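Local coordinates for protein thymidylate synthase ThyX (Streptomyces cacaoi subsp. asoensis, PDB 4P5A) that is a homotetrameric UMP/dUMP methylase that probably catalyses the FAD-dependent reductive methylation of dUMP to dTMP, at residues Arg162-Ala165 and Arg166-Leu169; Glu95-Tyr99 and Arg100-Ala104. All coordinates share one frame; numbering follows the deposited sequence.

Interaction 1 of 2, residues Arg162-Ala165 and Arg166-Leu169; sequences REIA and RLVL. With 5BU (5-bromo-uridine-5'-monophosphate), chain G.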
loop_
_atom_site.group_PDB
_atom_site.type_symbol
_atom_site.label_atom_id
_atom_site.label_comp_id
_atom_site.label_asym_id
_atom_site.label_seq_id
_atom_site.Cartn_x
_atom_site.Cartn_y
_atom_site.Cartn_z
ATOM N N ARG B 162 -28.017 0.744 17.932
ATOM C CA ARG B 162 -26.712 0.532 18.570
ATOM C C ARG B 162 -25.546 1.371 18.060
ATOM O O ARG B 162 -24.753 1.795 18.894
ATOM C CB ARG B 162 -26.456 -0.950 18.818
ATOM C CG ARG B 162 -26.396 -1.637 17.696
ATOM C CD ARG B 162 -26.508 -3.178 17.964
ATOM N NE ARG B 162 -26.840 -3.564 16.594
ATOM C CZ ARG B 162 -27.992 -4.124 16.233
ATOM N NH1 ARG B 162 -28.246 -4.355 14.953
ATOM N NH2 ARG B 162 -28.880 -4.460 17.172
ATOM N N GLU B 163 -25.590 1.813 16.792
ATOM C CA GLU B 163 -24.495 2.697 16.252
ATOM C C GLU B 163 -24.513 4.117 16.880
ATOM O O GLU B 163 -23.487 4.848 16.880
ATOM C CB GLU B 163 -24.568 2.745 14.701
ATOM C CG GLU B 163 -25.800 3.558 14.208
ATOM C CD GLU B 163 -25.734 3.889 12.713
ATOM O OE1 GLU B 163 -26.439 4.852 12.297
ATOM O OE2 GLU B 163 -24.991 3.175 11.936
ATOM N N ILE B 164 -25.660 4.528 17.466
ATOM C CA ILE B 164 -25.736 5.803 18.088
ATOM C C ILE B 164 -25.583 5.611 19.586
ATOM O O ILE B 164 -24.926 6.457 20.224
ATOM C CB ILE B 164 -27.104 6.493 17.774
ATOM C CG1 ILE B 164 -27.154 6.980 16.329
ATOM C CG2 ILE B 164 -27.473 7.566 18.825
ATOM C CD1 ILE B 164 -26.231 8.198 16.083
ATOM N N ALA B 165 -26.141 4.563 20.165
ATOM C CA ALA B 165 -25.973 4.364 21.619
ATOM C C ALA B 165 -24.519 4.277 22.033
ATOM O O ALA B 165 -24.144 4.756 23.149
ATOM C CB ALA B 165 -26.713 3.141 22.114
ATOM N N ARG B 166 -23.677 3.667 21.180
ATOM C CA ARG B 166 -22.256 3.532 21.553
ATOM C C ARG B 166 -21.496 4.805 21.606
ATOM O O ARG B 166 -20.317 4.755 22.035
ATOM C CB ARG B 166 -21.516 2.546 20.696
ATOM C CG ARG B 166 -21.567 2.764 19.175
ATOM C CD ARG B 166 -20.739 3.990 18.751
ATOM N NE ARG B 166 -20.667 3.958 17.273
ATOM C CZ ARG B 166 -19.771 3.244 16.533
ATOM N NH1 ARG B 166 -18.806 2.544 17.120
ATOM N NH2 ARG B 166 -19.932 3.247 15.224
ATOM N N LEU B 167 -22.105 5.925 21.181
ATOM C CA LEU B 167 -21.466 7.218 21.360
ATOM C C LEU B 167 -20.981 7.509 22.778
ATOM O O LEU B 167 -20.038 8.273 22.958
ATOM C CB LEU B 167 -22.374 8.322 20.879
ATOM C CG LEU B 167 -22.162 8.791 19.437
ATOM C CD1 LEU B 167 -22.134 7.582 18.520
ATOM C CD2 LEU B 167 -23.434 9.679 19.151
ATOM N N VAL B 168 -21.672 6.957 23.793
ATOM C CA VAL B 168 -21.317 7.279 25.174
ATOM C C VAL B 168 -20.185 6.416 25.746
ATOM O O VAL B 168 -19.699 6.694 26.872
ATOM C CB VAL B 168 -22.585 7.154 26.087
ATOM C CG1 VAL B 168 -23.615 8.233 25.594
ATOM C CG2 VAL B 168 -23.081 5.725 26.109
ATOM N N LEU B 169 -19.739 5.391 25.001
ATOM C CA LEU B 169 -18.727 4.419 25.558
ATOM C C LEU B 169 -17.318 4.967 25.378
ATOM O O LEU B 169 -17.023 5.634 24.347
ATOM C CB LEU B 169 -18.828 2.996 24.922
ATOM C CG LEU B 169 -20.218 2.339 25.101
ATOM C CD1 LEU B 169 -20.243 1.079 24.384
ATOM C CD2 LEU B 169 -20.427 2.024 26.545
HETATM P P 5BU G . -17.800 0.177 14.593
HETATM O OP1 5BU G . -17.516 -0.099 16.014
HETATM O OP2 5BU G . -17.938 1.585 14.201
HETATM O OP3 5BU G . -18.720 -0.755 13.947
HETATM O "O5'" 5BU G . -16.421 -0.162 13.838
HETATM C "C5'" 5BU G . -15.699 -1.341 14.225
HETATM C "C4'" 5BU G . -14.405 -1.376 13.363
HETATM O "O4'" 5BU G . -14.810 -1.739 11.945
HETATM C "C3'" 5BU G . -13.609 -0.107 13.208
HETATM O "O3'" 5BU G . -12.195 -0.479 12.895
HETATM C "C2'" 5BU G . -14.255 0.541 12.009
HETATM O "O2'" 5BU G . -13.328 1.385 11.417
HETATM C "C1'" 5BU G . -14.614 -0.599 11.086
HETATM N N1 5BU G . -15.972 -0.276 10.478
HETATM C C2 5BU G . -16.053 0.784 9.580
HETATM O O2 5BU G . -14.970 1.318 9.261
HETATM N N3 5BU G . -17.264 1.124 9.037
HETATM C C4 5BU G . -18.457 0.442 9.318
HETATM O O4 5BU G . -19.518 0.899 8.881
HETATM C C5 5BU G . -18.334 -0.604 10.197
HETATM C C6 5BU G . -17.149 -0.985 10.769
HETATM BR BR 5BU G . -19.842 -1.717 10.551
#
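R166 folds back over the last turn of the short helix 162-165 and carries its guanidinium from the backbone of E163 to the phosphate of 5-bromo-UMP. Its CB lies 3.8 Å from R162 O, the carbonyl that also accepts the R166 backbone N-H. CG, set between the backbone N and the carbonyl carbon (chi1 55°), comes closer to the same oxygen, and a second bend at chi2 (71°) turns the chain along the helix end, so that CD reaches E163 O at 3.4 Å. NE then donates to E163 O over 3.0 Å, sitting somewhat out of the carbonyl plane, while the oxygen in turn lies slightly off the guanidinium plane; Q206 of the second subunit donates to this oxygen as well. Beyond CZ, NH2 gives the straighter bond to the nucleotide, 2.8 Å to OP2, which lies at the guanidinium edge and in its plane. NH1 is shared between OP1 at 3.1 Å and a weaker bond to OP2. NH2 also donates to Q206 of the second subunit.

Behind this arm the helix tightens into a 3-10 turn: L167 N bonds I164 O at 3.0 Å, from well above the carbonyl plane, and V168 N reaches A165 O only weakly. L167 CD2 lies loosely beside I164 CD1, 4.4 Å away. A leucine in place of R166 would probably leave OP1 and OP2 without this positive partner and E163 O without its NE donor. With NE held by a main-chain oxygen and both terminal nitrogens turned to phosphate oxygens, the buried guanidinium has little freedom to rotate, and its charge is likely to offset that of the phosphate, consistent with the dUMP-binding role predicted for this arginine.

Interaction 2 of 2, residues Glu95-Tyr99 and Arg100-Ala104; sequences ESARY and REVGA. With 5BU (5-bromo-uridine-5'-monophosphate), chain G.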
loop_
_atom_site.group_PDB
_atom_site.type_symbol
_atom_site.label_atom_id
_atom_site.label_comp_id
_atom_site.label_asym_id
_atom_site.label_seq_id
_atom_site.Cartn_x
_atom_site.Cartn_y
_atom_site.Cartn_z
ATOM N N GLU B 95 -14.525 -6.611 15.418
ATOM C CA GLU B 95 -15.921 -6.709 15.784
ATOM C C GLU B 95 -16.510 -5.336 15.752
ATOM O O GLU B 95 -15.883 -4.363 16.122
ATOM C CB GLU B 95 -15.934 -7.177 17.255
ATOM C CG GLU B 95 -17.265 -7.758 17.644
ATOM C CD GLU B 95 -17.056 -8.800 18.753
ATOM O OE1 GLU B 95 -17.004 -10.058 18.465
ATOM O OE2 GLU B 95 -16.864 -8.324 19.885
ATOM N N SER B 96 -17.749 -5.252 15.293
ATOM C CA SER B 96 -18.395 -3.983 15.105
ATOM C C SER B 96 -19.461 -3.612 16.194
ATOM O O SER B 96 -20.309 -4.403 16.461
ATOM C CB SER B 96 -19.093 -4.072 13.772
ATOM O OG SER B 96 -20.059 -2.999 13.647
ATOM N N ALA B 97 -19.406 -2.379 16.702
ATOM C CA ALA B 97 -20.458 -1.844 17.592
ATOM C C ALA B 97 -21.672 -1.370 16.857
ATOM O O ALA B 97 -22.744 -1.214 17.481
ATOM C CB ALA B 97 -19.864 -0.715 18.488
ATOM N N ARG B 98 -21.572 -1.067 15.540
ATOM C CA ARG B 98 -22.809 -0.841 14.771
ATOM C C ARG B 98 -23.586 -2.132 14.687
ATOM O O ARG B 98 -24.822 -2.092 14.675
ATOM C CB ARG B 98 -22.443 -0.431 13.317
ATOM C CG ARG B 98 -21.653 0.916 13.274
ATOM C CD ARG B 98 -21.479 1.235 11.799
ATOM N NE ARG B 98 -22.789 1.649 11.190
ATOM C CZ ARG B 98 -23.105 1.524 9.896
ATOM N NH1 ARG B 98 -22.232 0.939 9.021
ATOM N NH2 ARG B 98 -24.310 1.973 9.464
ATOM N N TYR B 99 -22.880 -3.276 14.635
ATOM C CA TYR B 99 -23.485 -4.573 14.319
ATOM C C TYR B 99 -23.977 -5.291 15.593
ATOM O O TYR B 99 -25.033 -5.887 15.589
ATOM C CB TYR B 99 -22.498 -5.477 13.611
ATOM C CG TYR B 99 -23.091 -6.765 13.087
ATOM C CD1 TYR B 99 -23.696 -6.821 11.819
ATOM C CD2 TYR B 99 -23.026 -7.961 13.847
ATOM C CE1 TYR B 99 -24.237 -8.099 11.328
ATOM C CE2 TYR B 99 -23.578 -9.180 13.359
ATOM C CZ TYR B 99 -24.178 -9.220 12.133
ATOM O OH TYR B 99 -24.703 -10.433 11.665
ATOM N N ARG B 100 -23.245 -5.181 16.679
ATOM C CA ARG B 100 -23.579 -6.000 17.833
ATOM C C ARG B 100 -23.424 -5.152 19.089
ATOM O O ARG B 100 -22.558 -4.269 19.130
ATOM C CB ARG B 100 -22.623 -7.178 17.923
ATOM C CG ARG B 100 -23.097 -8.235 19.022
ATOM C CD ARG B 100 -22.548 -9.668 18.804
ATOM N NE ARG B 100 -21.177 -9.825 19.328
ATOM C CZ ARG B 100 -20.847 -10.318 20.538
ATOM N NH1 ARG B 100 -21.790 -10.738 21.390
ATOM N NH2 ARG B 100 -19.559 -10.401 20.904
ATOM N N GLU B 101 -24.262 -5.438 20.111
ATOM C CA GLU B 101 -24.129 -4.733 21.393
ATOM C C GLU B 101 -22.770 -4.988 22.016
ATOM O O GLU B 101 -22.216 -6.087 21.928
ATOM C CB GLU B 101 -25.205 -5.246 22.326
ATOM C CG GLU B 101 -25.162 -4.698 23.719
ATOM C CD GLU B 101 -26.440 -5.113 24.543
ATOM O OE1 GLU B 101 -26.347 -5.055 25.809
ATOM O OE2 GLU B 101 -27.512 -5.439 23.906
ATOM N N VAL B 102 -22.224 -3.946 22.659
ATOM C CA VAL B 102 -20.886 -4.022 23.155
ATOM C C VAL B 102 -20.982 -4.600 24.573
ATOM O O VAL B 102 -21.915 -4.231 25.348
ATOM C CB VAL B 102 -20.284 -2.566 23.253
ATOM C CG1 VAL B 102 -18.833 -2.575 23.929
ATOM C CG2 VAL B 102 -20.262 -1.909 21.800
ATOM N N GLY B 103 -20.004 -5.434 24.906
ATOM C CA GLY B 103 -19.854 -6.010 26.267
ATOM C C GLY B 103 -19.342 -5.005 27.262
ATOM O O GLY B 103 -18.730 -3.960 26.905
ATOM N N ALA B 104 -19.490 -5.336 28.539
ATOM C CA ALA B 104 -19.169 -4.337 29.534
ATOM C C ALA B 104 -17.765 -4.553 30.072
ATOM O O ALA B 104 -17.568 -4.614 31.255
ATOM C CB ALA B 104 -20.211 -4.364 30.701
HETATM P P 5BU G . -17.800 0.177 14.593
HETATM O OP1 5BU G . -17.516 -0.099 16.014
HETATM O OP2 5BU G . -17.938 1.585 14.201
HETATM O OP3 5BU G . -18.720 -0.755 13.947
HETATM O "O5'" 5BU G . -16.421 -0.162 13.838
HETATM C "C5'" 5BU G . -15.699 -1.341 14.225
HETATM C "C4'" 5BU G . -14.405 -1.376 13.363
HETATM O "O4'" 5BU G . -14.810 -1.739 11.945
HETATM C "C3'" 5BU G . -13.609 -0.107 13.208
HETATM O "O3'" 5BU G . -12.195 -0.479 12.895
HETATM C "C2'" 5BU G . -14.255 0.541 12.009
HETATM O "O2'" 5BU G . -13.328 1.385 11.417
HETATM C "C1'" 5BU G . -14.614 -0.599 11.086
HETATM N N1 5BU G . -15.972 -0.276 10.478
HETATM C C2 5BU G . -16.053 0.784 9.580
HETATM O O2 5BU G . -14.970 1.318 9.261
HETATM N N3 5BU G . -17.264 1.124 9.037
HETATM C C4 5BU G . -18.457 0.442 9.318
HETATM O O4 5BU G . -19.518 0.899 8.881
HETATM C C5 5BU G . -18.334 -0.604 10.197
HETATM C C6 5BU G . -17.149 -0.985 10.769
HETATM BR BR 5BU G . -19.842 -1.717 10.551
HETATM O O HOH W 1 -19.934 -7.314 21.126
#
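A local turn joins E95-Y99 to R100-A104 in the loop between strands 91-94 and 105-107, closed by the bond of R100 N to S96 O (3.0 Å) and set against the phosphate of 5-bromo-UMP. The hydroxyl of S96, anti to the backbone N (chi1 165°), gives its proton to OP3 at 2.6 Å and accepts from Y99 N at 3.0 Å, an ST motif that holds the serine oxygen between turn and nucleotide. Two main-chain N-H groups add to this grip: A97 N meets OP1 at 3.0 Å, and R98 N points almost straight at OP3, 3.3 Å away (N-H...O 175°).

The side chain of R98 passes the phosphate and bends at chi3 (71°), bringing NH1 to the base carbonyl O4 at 2.7 Å. H204 O of the second subunit also accepts from NH1, and Y124 of the same subunit makes a cation-pi contact with the guanidinium. A97 CB, itself beside OP1, packs on V102 CG2 at 3.5 Å. E95 stretches out to R100, whose NH2 forms a long salt bridge of 3.5 Å with OE1, the carboxylate standing nearly perpendicular to the guanidinium. A water over one face of that guanidinium also lies close to E101 O.

How the interactions relate
From the N terminus, interaction 2 comes first, turning the chain between strands 91-94 and 105-107. The long helix 131-157 follows before interaction 1 closes the turn at the end of helix 162-165, ahead of strand 174-181. The two are therefore in series, neither nesting nor crossing, yet their centres lie 9 Å apart. E163 OE2 forms a salt bridge with R98 NE at 2.8 Å, while R162 NE probably donates to R98 O. Both turns reach the same nucleotide, and each touches the second subunit, which contributes H83, R86 and R193 to it. Helix 131-157 packs against both, through A165 and E101.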